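Local coordinates for protein coronin (Toxoplasma gondii, PDB 4OZU) that probably binds actin filaments, this chain being the N-terminal WD40 beta-propeller domain of the longer protein, at residues A[245-250]-A[293-298]; A[272-277]-A[281-286]. One frame throughout, in Å; residues are numbered along the deposited sequence.

Contact 1: residues A[245-250]-A[293-298]; sequences REMAIW and RYYQYH
Met247 and Tyr295 reach for each other from opposite directions, and two residues further along each strand Ile249 meets Tyr297. The backbones stay well apart, with 10.1 Å between Ile249 CA and Tyr297 CA, so side chains alone span the gap. This is blade-to-blade packing in the beta-propeller: 245-250 is part of the third strand of one four-stranded sheet, 293-298 of the third strand of the next.

The sulfur contact is a Met-aromatic one. Met247 SD stands 4.1 Å above the plane of the Tyr295 ring, displaced from the centre toward the rim, and its direction from the ring centroid is 22° off the normal. The Met247 CG lies between the backbone N and the carbonyl carbon (chi1 58°), and the chain beyond it is extended, which carries SD and CE across to the neighbouring blade. Met247 was modelled in two conformers; this geometry belongs to one of them.

Apolar contacts do the rest. Met247 CE settles on the phenol end of the ring, 3.6 Å from Tyr295 CE2. Ile249 CD1 comes obliquely to the Tyr297 ring and touches CE1 of Tyr297 at 3.7 Å, while Ile249 CG2 lies near Tyr297 OH. Leu302 packs against both Met247 and Tyr295, and Phe235 also touches Met247.

No hydrogen bond links the two segments. A polar tie between the blades comes from the end of 245-250, where Arg245 forms salt bridges with Asp265 of its own blade and with Asp289 of the next.

With dispersion and a sulfur-over-face contact as its chemistry, and no hydrogen bond between the strands, the side chains join adjacent blades here without a continuous sheet.

Contact 2: residues A[272-277]-A[281-286]; sequences YPIFDE and MLYVCG
Phe275 and Leu282 cross at about a right angle on one face of a beta hairpin, with Phe275 CD1 3.8 Å from Leu282 CD1. The hairpin forms the first two strands of a propeller blade. The Leu282 CG is anti to the backbone N (chi1 -173°), and its CD1 branch leans over the partner strand. Pro273 and Val284 continue this face, which packs on Phe235 of the preceding blade.

On the other face Ile274 and Tyr283 sit side by side, their CB atoms 4.2 Å apart, and Phe319 adds a ring against Tyr283. Beyond them lie Tyr272 and Cys285, the latter modelled in two conformers and in a disulfide with Cys292 of the third strand.

Between the faces the antiparallel backbones are laced at two hydrogen-bonded pairs, Tyr272 with Cys285 and Ile274 with Tyr283. The bond from Ile274 N to Tyr283 O is 2.7 Å long. Toward the turn, Asp276 N donates to Met281 O at 2.8 Å.

Asp276 OD2 accepts from Thr279 OG1 and pairs with Lys322. A water 2.8 Å from Asp276 OD2 donates to it and also bonds Tyr283 OH, meeting the Tyr283 ring at its edge and in its plane.

From the N terminus, the chain first passes through 245-250 in one blade, finishes that blade with strand 260-265, and enters the next at 272-277. A short turn brings it back along 281-286, so contact 2 closes a very short loop. Only then does 293-298 follow and close the much longer loop of contact 1, within which contact 2 lies whole; the two do not cross. Their centres are about 8 Å apart. Strands 281-286 and 291-298 are neighbours in one sheet, joined by probable hydrogen bonds from Leu282 N to Tyr295 O and from Val284 N to Arg293 O. Contact 2 thus builds the blade from within, while contact 1 ties it to the preceding one.

Contact 1: residues A[245-250]-A[293-298]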
ATOM      1  N   ARG A 245     -14.944 -11.735  10.104  1.00 29.15           N
ATOM      2  CA  ARG A 245     -13.983 -10.678   9.793  1.00 27.09           C
ATOM      3  C   ARG A 245     -14.298  -9.433  10.614  1.00 26.08           C
ATOM      4  O   ARG A 245     -15.453  -9.025  10.736  1.00 28.80           O
ATOM      5  CB  ARG A 245     -13.976 -10.360   8.291  1.00 27.29           C
ATOM      6  CG  ARG A 245     -13.627 -11.582   7.439  1.00 28.31           C
ATOM      7  CD  ARG A 245     -13.162 -11.239   6.029  1.00 28.04           C
ATOM      8  NE  ARG A 245     -14.215 -10.644   5.215  1.00 31.36           N
ATOM      9  CZ  ARG A 245     -14.140 -10.490   3.897  1.00 29.98           C
ATOM     10  NH1 ARG A 245     -13.060 -10.894   3.238  1.00 30.22           N
ATOM     11  NH2 ARG A 245     -15.152  -9.945   3.235  1.00 31.42           N
ATOM     12  N   GLU A 246     -13.257  -8.850  11.193  1.00 23.83           N
ATOM     13  CA  GLU A 246     -13.415  -7.724  12.096  1.00 23.04           C
ATOM     14  C   GLU A 246     -12.241  -6.767  11.976  1.00 23.36           C
ATOM     15  O   GLU A 246     -11.270  -7.041  11.276  1.00 26.25           O
ATOM     16  CB  GLU A 246     -13.544  -8.216  13.535  1.00 28.29           C
ATOM     17  CG  GLU A 246     -12.384  -9.086  13.971  1.00 30.47           C
ATOM     18  CD  GLU A 246     -12.531  -9.586  15.392  1.00 30.08           C
ATOM     19  OE1 GLU A 246     -13.668  -9.907  15.796  1.00 27.11           O
ATOM     20  OE2 GLU A 246     -11.508  -9.646  16.105  1.00 25.34           O
ATOM     21  N   MET A 247     -12.321  -5.648  12.680  0.77 21.39           N
ATOM     22  CA  MET A 247     -11.281  -4.637  12.606  0.77 21.97           C
ATOM     23  C   MET A 247     -11.104  -3.950  13.944  0.77 22.70           C
ATOM     24  O   MET A 247     -11.979  -4.012  14.808  0.77 21.82           O
ATOM     25  CB  MET A 247     -11.618  -3.598  11.542  0.77 24.33           C
ATOM     26  CG  MET A 247     -12.936  -2.905  11.790  0.77 20.76           C
ATOM     27  SD  MET A 247     -13.425  -1.820  10.439  0.77 25.38           S
ATOM     28  CE  MET A 247     -15.092  -1.396  10.942  0.77 22.78           C
ATOM     29  N   ALA A 248      -9.966  -3.288  14.098  1.00 20.31           N
ATOM     30  CA  ALA A 248      -9.658  -2.582  15.327  1.00 19.60           C
ATOM     31  C   ALA A 248      -8.781  -1.374  15.055  1.00 21.77           C
ATOM     32  O   ALA A 248      -7.981  -1.370  14.118  1.00 21.96           O
ATOM     33  CB  ALA A 248      -8.982  -3.506  16.318  1.00 21.10           C
ATOM     34  N   ILE A 249      -8.975  -0.347  15.880  1.00 21.91           N
ATOM     35  CA  ILE A 249      -8.109   0.826  15.922  1.00 18.86           C
ATOM     36  C   ILE A 249      -7.306   0.765  17.216  1.00 21.84           C
ATOM     37  O   ILE A 249      -7.865   0.508  18.283  1.00 21.43           O
ATOM     38  CB  ILE A 249      -8.915   2.140  15.858  1.00 25.20           C
ATOM     39  CG1 ILE A 249      -9.603   2.273  14.496  1.00 22.64           C
ATOM     40  CG2 ILE A 249      -8.003   3.351  16.130  1.00 23.74           C
ATOM     41  CD1 ILE A 249     -10.518   3.477  14.375  1.00 24.92           C
ATOM     42  N   TRP A 250      -6.000   0.986  17.100  1.00 20.77           N
ATOM     43  CA  TRP A 250      -5.080   0.923  18.227  1.00 19.40           C
ATOM     44  C   TRP A 250      -4.340   2.225  18.382  1.00 19.92           C
ATOM     45  O   TRP A 250      -3.935   2.841  17.400  1.00 21.16           O
ATOM     46  CB  TRP A 250      -4.056  -0.196  18.047  1.00 18.60           C
ATOM     47  CG  TRP A 250      -4.676  -1.487  17.718  1.00 20.57           C
ATOM     48  CD1 TRP A 250      -5.058  -1.922  16.480  1.00 21.58           C
ATOM     49  CD2 TRP A 250      -5.010  -2.531  18.636  1.00 19.95           C
ATOM     50  NE1 TRP A 250      -5.602  -3.175  16.572  1.00 23.17           N
ATOM     51  CE2 TRP A 250      -5.591  -3.569  17.884  1.00 22.26           C
ATOM     52  CE3 TRP A 250      -4.880  -2.685  20.016  1.00 20.86           C
ATOM     53  CZ2 TRP A 250      -6.037  -4.748  18.470  1.00 25.07           C
ATOM     54  CZ3 TRP A 250      -5.320  -3.852  20.594  1.00 24.17           C
ATOM     55  CH2 TRP A 250      -5.892  -4.873  19.823  1.00 23.98           C
ATOM     56  N   ARG A 293     -15.559  -2.556   0.648  1.00 33.49           N
ATOM     57  CA  ARG A 293     -16.262  -1.530   1.410  1.00 45.70           C
ATOM     58  C   ARG A 293     -15.287  -0.533   2.007  1.00 35.01           C
ATOM     59  O   ARG A 293     -14.102  -0.820   2.189  1.00 25.42           O
ATOM     60  CB  ARG A 293     -17.130  -2.150   2.502  1.00 52.74           C
ATOM     61  CG  ARG A 293     -16.400  -2.979   3.525  1.00 39.87           C
ATOM     62  CD  ARG A 293     -17.395  -3.562   4.517  1.00 55.97           C
ATOM     63  NE  ARG A 293     -18.172  -2.514   5.175  1.00 74.22           N
ATOM     64  CZ  ARG A 293     -19.176  -2.735   6.019  1.00 68.23           C
ATOM     65  NH1 ARG A 293     -19.545  -3.975   6.318  1.00 72.66           N
ATOM     66  NH2 ARG A 293     -19.817  -1.709   6.563  1.00 56.87           N
ATOM     67  N   TYR A 294     -15.796   0.658   2.284  1.00 24.24           N
ATOM     68  CA  TYR A 294     -14.962   1.718   2.801  1.00 22.69           C
ATOM     69  C   TYR A 294     -15.652   2.549   3.868  1.00 23.26           C
ATOM     70  O   TYR A 294     -16.885   2.613   3.963  1.00 26.29           O
ATOM     71  CB  TYR A 294     -14.477   2.615   1.663  1.00 25.80           C
ATOM     72  CG  TYR A 294     -15.476   2.863   0.566  1.00 23.10           C
ATOM     73  CD1 TYR A 294     -15.612   1.966  -0.485  1.00 28.95           C
ATOM     74  CD2 TYR A 294     -16.264   4.013   0.555  1.00 21.35           C
ATOM     75  CE1 TYR A 294     -16.520   2.196  -1.507  1.00 39.00           C
ATOM     76  CE2 TYR A 294     -17.169   4.246  -0.461  1.00 27.54           C
ATOM     77  CZ  TYR A 294     -17.291   3.338  -1.491  1.00 26.05           C
ATOM     78  OH  TYR A 294     -18.194   3.575  -2.505  1.00 34.22           O
ATOM     79  N   TYR A 295     -14.795   3.167   4.670  1.00 21.91           N
ATOM     80  CA  TYR A 295     -15.148   3.915   5.860  1.00 26.22           C
ATOM     81  C   TYR A 295     -14.426   5.245   5.791  1.00 20.60           C
ATOM     82  O   TYR A 295     -13.441   5.367   5.059  1.00 24.09           O
ATOM     83  CB  TYR A 295     -14.711   3.170   7.126  1.00 21.44           C
ATOM     84  CG  TYR A 295     -15.224   1.759   7.245  1.00 24.44           C
ATOM     85  CD1 TYR A 295     -14.623   0.714   6.556  1.00 29.96           C
ATOM     86  CD2 TYR A 295     -16.302   1.469   8.060  1.00 26.31           C
ATOM     87  CE1 TYR A 295     -15.099  -0.583   6.673  1.00 26.76           C
ATOM     88  CE2 TYR A 295     -16.786   0.183   8.184  1.00 27.04           C
ATOM     89  CZ  TYR A 295     -16.185  -0.837   7.488  1.00 30.03           C
ATOM     90  OH  TYR A 295     -16.673  -2.114   7.625  1.00 30.68           O
ATOM     91  N   GLN A 296     -14.883   6.230   6.555  1.00 24.80           N
ATOM     92  CA  GLN A 296     -14.055   7.405   6.798  1.00 21.65           C
ATOM     93  C   GLN A 296     -13.660   7.483   8.252  1.00 21.76           C
ATOM     94  O   GLN A 296     -14.505   7.412   9.138  1.00 21.69           O
ATOM     95  CB  GLN A 296     -14.749   8.706   6.406  1.00 25.86           C
ATOM     96  CG  GLN A 296     -13.749   9.858   6.402  1.00 22.09           C
ATOM     97  CD  GLN A 296     -14.364  11.216   6.170  1.00 23.07           C
ATOM     98  OE1 GLN A 296     -15.512  11.472   6.539  1.00 22.57           O
ATOM     99  NE2 GLN A 296     -13.590  12.109   5.558  1.00 23.64           N
ATOM    100  N   TYR A 297     -12.359   7.638   8.473  1.00 21.41           N
ATOM    101  CA  TYR A 297     -11.810   7.938   9.784  1.00 20.08           C
ATOM    102  C   TYR A 297     -11.728   9.451   9.882  1.00 22.54           C
ATOM    103  O   TYR A 297     -10.926  10.078   9.194  1.00 21.29           O
ATOM    104  CB  TYR A 297     -10.445   7.281   9.951  1.00 19.49           C
ATOM    105  CG  TYR A 297      -9.833   7.339  11.337  1.00 19.77           C
ATOM    106  CD1 TYR A 297     -10.582   7.058  12.467  1.00 21.43           C
ATOM    107  CD2 TYR A 297      -8.480   7.610  11.499  1.00 22.08           C
ATOM    108  CE1 TYR A 297     -10.008   7.092  13.729  1.00 26.05           C
ATOM    109  CE2 TYR A 297      -7.902   7.646  12.746  1.00 25.85           C
ATOM    110  CZ  TYR A 297      -8.664   7.382  13.855  1.00 23.04           C
ATOM    111  OH  TYR A 297      -8.074   7.407  15.093  1.00 28.28           O
ATOM    112  N   HIS A 298     -12.588  10.032  10.710  1.00 28.55           N
ATOM    113  CA  HIS A 298     -12.731  11.479  10.787  1.00 29.46           C
ATOM    114  C   HIS A 298     -13.037  11.881  12.214  1.00 26.78           C
ATOM    115  O   HIS A 298     -13.911  11.297  12.853  1.00 25.00           O
ATOM    116  CB  HIS A 298     -13.841  11.957   9.848  1.00 29.72           C
ATOM    117  CG  HIS A 298     -13.939  13.447   9.730  1.00 32.03           C
ATOM    118  ND1 HIS A 298     -13.138  14.181   8.880  1.00 35.01           N
ATOM    119  CD2 HIS A 298     -14.749  14.341  10.348  1.00 30.84           C
ATOM    120  CE1 HIS A 298     -13.448  15.462   8.983  1.00 26.87           C
ATOM    121  NE2 HIS A 298     -14.422  15.585   9.864  1.00 33.59           N
TER

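Contact 2: residues A[272-277]-A[281-286]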
ATOM      1  N   TYR A 272      -7.143  -6.444   3.217  1.00 20.96           N
ATOM      2  CA  TYR A 272      -6.093  -5.441   3.113  1.00 20.16           C
ATOM      3  C   TYR A 272      -6.684  -4.064   3.353  1.00 22.07           C
ATOM      4  O   TYR A 272      -7.573  -3.640   2.608  1.00 25.06           O
ATOM      5  CB  TYR A 272      -5.423  -5.498   1.737  1.00 20.07           C
ATOM      6  CG  TYR A 272      -4.601  -6.747   1.554  1.00 21.82           C
ATOM      7  CD1 TYR A 272      -3.265  -6.778   1.937  1.00 23.25           C
ATOM      8  CD2 TYR A 272      -5.163  -7.906   1.034  1.00 25.81           C
ATOM      9  CE1 TYR A 272      -2.510  -7.921   1.796  1.00 24.09           C
ATOM     10  CE2 TYR A 272      -4.409  -9.057   0.885  1.00 30.67           C
ATOM     11  CZ  TYR A 272      -3.085  -9.056   1.275  1.00 34.04           C
ATOM     12  OH  TYR A 272      -2.326 -10.187   1.139  1.00 34.13           O
ATOM     13  N   PRO A 273      -6.214  -3.369   4.400  1.00 20.52           N
ATOM     14  CA  PRO A 273      -6.644  -1.991   4.644  1.00 17.00           C
ATOM     15  C   PRO A 273      -5.804  -0.988   3.865  1.00 18.98           C
ATOM     16  O   PRO A 273      -4.575  -1.081   3.870  1.00 21.61           O
ATOM     17  CB  PRO A 273      -6.441  -1.828   6.151  1.00 21.75           C
ATOM     18  CG  PRO A 273      -5.266  -2.698   6.448  1.00 24.28           C
ATOM     19  CD  PRO A 273      -5.343  -3.862   5.484  1.00 21.28           C
ATOM     20  N   ILE A 274      -6.476  -0.051   3.195  1.00 20.74           N
ATOM     21  CA  ILE A 274      -5.825   1.031   2.464  1.00 20.49           C
ATOM     22  C   ILE A 274      -6.298   2.366   3.020  1.00 17.82           C
ATOM     23  O   ILE A 274      -7.492   2.672   2.957  1.00 21.30           O
ATOM     24  CB  ILE A 274      -6.140   0.967   0.955  1.00 22.32           C
ATOM     25  CG1 ILE A 274      -5.697  -0.380   0.368  1.00 31.35           C
ATOM     26  CG2 ILE A 274      -5.492   2.125   0.215  1.00 25.72           C
ATOM     27  CD1 ILE A 274      -4.212  -0.666   0.490  1.00 45.00           C
ATOM     28  N   PHE A 275      -5.372   3.154   3.562  1.00 19.09           N
ATOM     29  CA  PHE A 275      -5.711   4.445   4.151  1.00 18.19           C
ATOM     30  C   PHE A 275      -5.313   5.611   3.257  1.00 20.58           C
ATOM     31  O   PHE A 275      -4.164   5.722   2.831  1.00 23.61           O
ATOM     32  CB  PHE A 275      -5.041   4.597   5.518  1.00 19.18           C
ATOM     33  CG  PHE A 275      -5.526   5.786   6.316  1.00 18.61           C
ATOM     34  CD1 PHE A 275      -6.879   5.995   6.535  1.00 19.35           C
ATOM     35  CD2 PHE A 275      -4.620   6.670   6.881  1.00 18.52           C
ATOM     36  CE1 PHE A 275      -7.315   7.068   7.290  1.00 22.33           C
ATOM     37  CE2 PHE A 275      -5.050   7.748   7.635  1.00 17.57           C
ATOM     38  CZ  PHE A 275      -6.394   7.945   7.842  1.00 19.13           C
ATOM     39  N   ASP A 276      -6.292   6.462   2.976  1.00 19.23           N
ATOM     40  CA  ASP A 276      -6.075   7.759   2.347  1.00 19.82           C
ATOM     41  C   ASP A 276      -5.833   8.745   3.483  1.00 20.34           C
ATOM     42  O   ASP A 276      -6.770   9.213   4.120  1.00 18.31           O
ATOM     43  CB  ASP A 276      -7.289   8.148   1.489  1.00 18.17           C
ATOM     44  CG  ASP A 276      -7.216   9.575   0.933  1.00 19.93           C
ATOM     45  OD1 ASP A 276      -6.279  10.329   1.280  1.00 23.83           O
ATOM     46  OD2 ASP A 276      -8.139   9.953   0.154  1.00 19.69           O
ATOM     47  N   GLU A 277      -4.564   9.041   3.741  1.00 21.14           N
ATOM     48  CA  GLU A 277      -4.181   9.839   4.899  1.00 16.60           C
ATOM     49  C   GLU A 277      -4.675  11.277   4.781  1.00 16.11           C
ATOM     50  O   GLU A 277      -4.707  12.010   5.768  1.00 22.86           O
ATOM     51  CB  GLU A 277      -2.659   9.831   5.067  1.00 20.81           C
ATOM     52  CG  GLU A 277      -1.909  10.678   4.037  1.00 23.18           C
ATOM     53  CD  GLU A 277      -1.761  12.131   4.465  1.00 19.04           C
ATOM     54  OE1 GLU A 277      -1.330  12.376   5.614  1.00 21.21           O
ATOM     55  OE2 GLU A 277      -2.077  13.029   3.652  1.00 21.65           O
ATOM     56  N   MET A 281     -10.327   8.437   4.220  1.00 18.69           N
ATOM     57  CA  MET A 281     -10.993   7.273   3.645  1.00 21.96           C
ATOM     58  C   MET A 281     -10.164   6.031   3.919  1.00 20.54           C
ATOM     59  O   MET A 281      -8.930   6.033   3.785  1.00 20.05           O
ATOM     60  CB  MET A 281     -11.216   7.419   2.138  1.00 19.81           C
ATOM     61  CG  MET A 281     -12.230   8.469   1.720  1.00 25.24           C
ATOM     62  SD  MET A 281     -13.809   8.428   2.593  1.00 27.31           S
ATOM     63  CE  MET A 281     -14.341   6.740   2.324  1.00 26.31           C
ATOM     64  N   LEU A 282     -10.857   4.968   4.309  1.00 19.61           N
ATOM     65  CA  LEU A 282     -10.214   3.713   4.673  1.00 18.59           C
ATOM     66  C   LEU A 282     -10.913   2.580   3.944  1.00 19.95           C
ATOM     67  O   LEU A 282     -12.077   2.280   4.221  1.00 25.38           O
ATOM     68  CB  LEU A 282     -10.266   3.513   6.191  1.00 20.45           C
ATOM     69  CG  LEU A 282      -9.508   2.343   6.818  1.00 21.34           C
ATOM     70  CD1 LEU A 282      -8.034   2.345   6.437  1.00 25.20           C
ATOM     71  CD2 LEU A 282      -9.655   2.381   8.323  1.00 24.61           C
ATOM     72  N   TYR A 283     -10.210   1.976   2.990  1.00 21.69           N
ATOM     73  CA  TYR A 283     -10.777   0.901   2.179  1.00 20.61           C
ATOM     74  C   TYR A 283     -10.302  -0.448   2.716  1.00 21.19           C
ATOM     75  O   TYR A 283      -9.145  -0.579   3.103  1.00 23.66           O
ATOM     76  CB  TYR A 283     -10.373   1.059   0.711  1.00 19.80           C
ATOM     77  CG  TYR A 283     -10.654   2.426   0.117  1.00 18.98           C
ATOM     78  CD1 TYR A 283      -9.758   3.465   0.291  1.00 21.08           C
ATOM     79  CD2 TYR A 283     -11.805   2.671  -0.616  1.00 24.67           C
ATOM     80  CE1 TYR A 283      -9.994   4.712  -0.242  1.00 19.20           C
ATOM     81  CE2 TYR A 283     -12.057   3.926  -1.159  1.00 23.69           C
ATOM     82  CZ  TYR A 283     -11.147   4.939  -0.966  1.00 21.45           C
ATOM     83  OH  TYR A 283     -11.376   6.188  -1.490  1.00 22.21           O
ATOM     84  N   VAL A 284     -11.195  -1.436   2.762  1.00 22.31           N
ATOM     85  CA  VAL A 284     -10.809  -2.793   3.144  1.00 25.24           C
ATOM     86  C   VAL A 284     -11.168  -3.727   2.003  1.00 24.42           C
ATOM     87  O   VAL A 284     -12.334  -3.865   1.638  1.00 30.46           O
ATOM     88  CB  VAL A 284     -11.468  -3.240   4.476  1.00 32.36           C
ATOM     89  CG1 VAL A 284     -10.911  -2.412   5.627  1.00 40.97           C
ATOM     90  CG2 VAL A 284     -12.984  -3.116   4.428  1.00 27.72           C
ATOM     91  N   CYS A 285     -10.138  -4.368   1.459  0.51 25.16           N
ATOM     92  CA  CYS A 285     -10.246  -5.155   0.242  0.51 33.55           C
ATOM     93  C   CYS A 285      -9.728  -6.569   0.459  0.51 27.53           C
ATOM     94  O   CYS A 285      -8.607  -6.756   0.929  0.51 33.63           O
ATOM     95  CB  CYS A 285      -9.457  -4.481  -0.881  0.51 45.00           C
ATOM     96  SG  CYS A 285      -9.744  -2.699  -1.003  0.51 30.45           S
ATOM     97  N   GLY A 286     -10.547  -7.557   0.117  1.00 25.02           N
ATOM     98  CA  GLY A 286     -10.132  -8.946   0.181  1.00 28.57           C
ATOM     99  C   GLY A 286      -9.919  -9.542  -1.195  1.00 31.00           C
ATOM    100  O   GLY A 286     -10.806  -9.488  -2.045  1.00 29.99           O
TER
HETATM  101  O   HOH W   1      -9.114   7.845  -1.347  1.00 23.32           O